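Local coordinates for protein E (Haemophilus influenzae, PDB 3ZH5), which acts as a multifunctional surface adhesin that binds host epithelial cells and the host proteins vitronectin, laminin and plasminogen, at residues V47-K52 and A64-Q69. Sequence-based numbering, arbitrary orientation.
Sequences VVNLDK and ARSVRQ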
loop_
_atom_site.group_PDB
_atom_site.type_symbol
_atom_site.label_atom_id
_atom_site.label_comp_id
_atom_site.label_asym_id
_atom_site.label_seq_id
_atom_site.Cartn_x
_atom_site.Cartn_y
_atom_site.Cartn_z
ATOM N N VAL A 47 -1.335 1.909 1.309
ATOM C CA VAL A 47 -2.203 3.049 1.007
ATOM C C VAL A 47 -1.327 4.285 0.934
ATOM O O VAL A 47 -0.598 4.537 1.865
ATOM C CB VAL A 47 -3.266 3.256 2.081
ATOM C CG1 VAL A 47 -3.961 4.558 1.900
ATOM C CG2 VAL A 47 -4.296 2.105 2.000
ATOM N N VAL A 48 -1.386 5.008 -0.176
ATOM C CA VAL A 48 -0.562 6.218 -0.363
ATOM C C VAL A 48 -1.428 7.439 -0.457
ATOM O O VAL A 48 -2.270 7.513 -1.337
ATOM C CB VAL A 48 0.260 6.158 -1.662
ATOM C CG1 VAL A 48 1.124 7.374 -1.792
ATOM C CG2 VAL A 48 1.111 4.899 -1.698
ATOM N N ASN A 49 -1.219 8.415 0.432
ATOM C CA ASN A 49 -1.877 9.699 0.276
ATOM C C ASN A 49 -1.031 10.560 -0.664
ATOM O O ASN A 49 0.171 10.740 -0.444
ATOM C CB ASN A 49 -2.084 10.368 1.633
ATOM C CG ASN A 49 -3.088 9.652 2.472
ATOM O OD1 ASN A 49 -3.948 8.942 1.950
ATOM N ND2 ASN A 49 -3.014 9.837 3.787
ATOM N N LEU A 50 -1.661 11.070 -1.720
ATOM C CA LEU A 50 -0.955 11.728 -2.820
ATOM C C LEU A 50 -0.644 13.193 -2.568
ATOM O O LEU A 50 -1.356 13.869 -1.829
ATOM C CB LEU A 50 -1.775 11.639 -4.111
ATOM C CG LEU A 50 -2.038 10.240 -4.654
ATOM C CD1 LEU A 50 -3.009 10.341 -5.810
ATOM C CD2 LEU A 50 -0.749 9.578 -5.071
ATOM N N ASP A 51 0.414 13.661 -3.231
ATOM C CA ASP A 51 0.886 15.060 -3.171
ATOM C C ASP A 51 0.283 15.901 -4.279
ATOM O O ASP A 51 0.345 17.125 -4.265
ATOM C CB ASP A 51 2.398 15.091 -3.349
ATOM C CG ASP A 51 3.130 15.133 -2.037
ATOM O OD1 ASP A 51 2.697 15.923 -1.172
ATOM O OD2 ASP A 51 4.119 14.377 -1.864
ATOM N N LYS A 52 -0.301 15.213 -5.249
ATOM C CA LYS A 52 -0.716 15.823 -6.487
ATOM C C LYS A 52 -1.876 14.962 -6.959
ATOM O O LYS A 52 -1.794 13.737 -6.887
ATOM C CB LYS A 52 0.446 15.767 -7.479
ATOM C CG LYS A 52 0.251 16.561 -8.757
ATOM C CD LYS A 52 1.403 16.317 -9.736
ATOM C CE LYS A 52 1.209 17.066 -11.054
ATOM N NZ LYS A 52 0.017 16.570 -11.815
ATOM N N ALA A 64 -8.020 11.866 -7.880
ATOM C CA ALA A 64 -7.836 10.979 -6.744
ATOM C C ALA A 64 -6.946 11.657 -5.724
ATOM O O ALA A 64 -6.052 12.407 -6.105
ATOM C CB ALA A 64 -7.201 9.689 -7.188
ATOM N N ARG A 65 -7.186 11.351 -4.450
ATOM C CA ARG A 65 -6.345 11.803 -3.338
ATOM C C ARG A 65 -5.520 10.692 -2.697
ATOM O O ARG A 65 -4.539 10.962 -2.008
ATOM C CB ARG A 65 -7.199 12.481 -2.262
ATOM C CG ARG A 65 -7.826 13.768 -2.747
ATOM C CD ARG A 65 -8.607 14.486 -1.668
ATOM N NE ARG A 65 -9.371 15.575 -2.256
ATOM C CZ ARG A 65 -9.578 16.752 -1.679
ATOM N NH1 ARG A 65 -9.090 17.012 -0.473
ATOM N NH2 ARG A 65 -10.286 17.677 -2.313
ATOM N N SER A 66 -5.901 9.437 -2.897
ATOM C CA SER A 66 -5.066 8.347 -2.398
ATOM C C SER A 66 -5.132 7.141 -3.328
ATOM O O SER A 66 -5.963 7.076 -4.226
ATOM C CB SER A 66 -5.475 7.957 -0.961
ATOM O OG SER A 66 -6.793 7.369 -0.922
ATOM N N VAL A 67 -4.210 6.211 -3.124
ATOM C CA VAL A 67 -4.166 4.979 -3.879
ATOM C C VAL A 67 -4.117 3.842 -2.893
ATOM O O VAL A 67 -3.422 3.907 -1.902
ATOM C CB VAL A 67 -2.893 4.922 -4.722
ATOM C CG1 VAL A 67 -2.974 3.787 -5.718
ATOM C CG2 VAL A 67 -2.716 6.237 -5.441
ATOM N N ARG A 68 -4.853 2.779 -3.167
ATOM C CA ARG A 68 -4.769 1.586 -2.361
ATOM C C ARG A 68 -4.222 0.470 -3.247
ATOM O O ARG A 68 -4.745 0.214 -4.331
ATOM C CB ARG A 68 -6.182 1.267 -1.861
ATOM C CG ARG A 68 -6.327 0.082 -0.933
ATOM C CD ARG A 68 -7.745 0.037 -0.362
ATOM N NE ARG A 68 -8.037 0.982 0.728
ATOM C CZ ARG A 68 -7.730 0.768 2.004
ATOM N NH1 ARG A 68 -7.085 -0.337 2.359
ATOM N NH2 ARG A 68 -8.058 1.647 2.924
ATOM N N GLN A 69 -3.178 -0.212 -2.795
ATOM C CA GLN A 69 -2.576 -1.271 -3.589
ATOM C C GLN A 69 -2.521 -2.557 -2.817
ATOM O O GLN A 69 -1.976 -2.609 -1.722
ATOM C CB GLN A 69 -1.175 -0.902 -4.002
ATOM C CG GLN A 69 -1.172 0.219 -5.003
ATOM C CD GLN A 69 0.202 0.545 -5.495
ATOM O OE1 GLN A 69 1.131 0.758 -4.717
ATOM N NE2 GLN A 69 0.337 0.602 -6.797
#
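Val48 and Val67 form a hydrogen-bonded pair between neighbouring antiparallel strands 41-50 and 64-74 of the protein's sheet, with Val48 N to Val67 O and Val67 N to Val48 O both at 2.9 Å. A third, nearly straight bond runs from Leu50 N to Arg65 O (2.9 Å, 174° at the hydrogen), just where a classic beta bulge places Arg65 and Ser66 opposite Tyr88 of strand 79-88.

The tighter face carries Val47, Asn49, Ser66 and Arg68. Val47 CG2 sits over the centre of the Arg68 guanidinium, 3.7 Å from Arg68 CZ; a bend at chi3 (-78°) turns that group back across the valine. Arg68 NH1 forms salt bridges with Asp28 and Asp45, and Arg68 NE hydrogen-bonds to Gly93 O. Next along, Asn49 OD1 lies 3.4 Å from Ser66 CB and accepts from Trp92 N, and Ser66 OG bonds to Glu90 O and Gly93 N.

On the side of Val48 and Val67 the contacts between the segments are apolar and sparser: Leu50 CD2 meets Val67 CG2 at 3.9 Å. Beyond Leu50 the chain turns away, leaving Asp51 and Lys52 in solvent. The two aspartates probably offset the charge of Arg68 and, with Gly93, fix its guanidinium against an aliphatic branch.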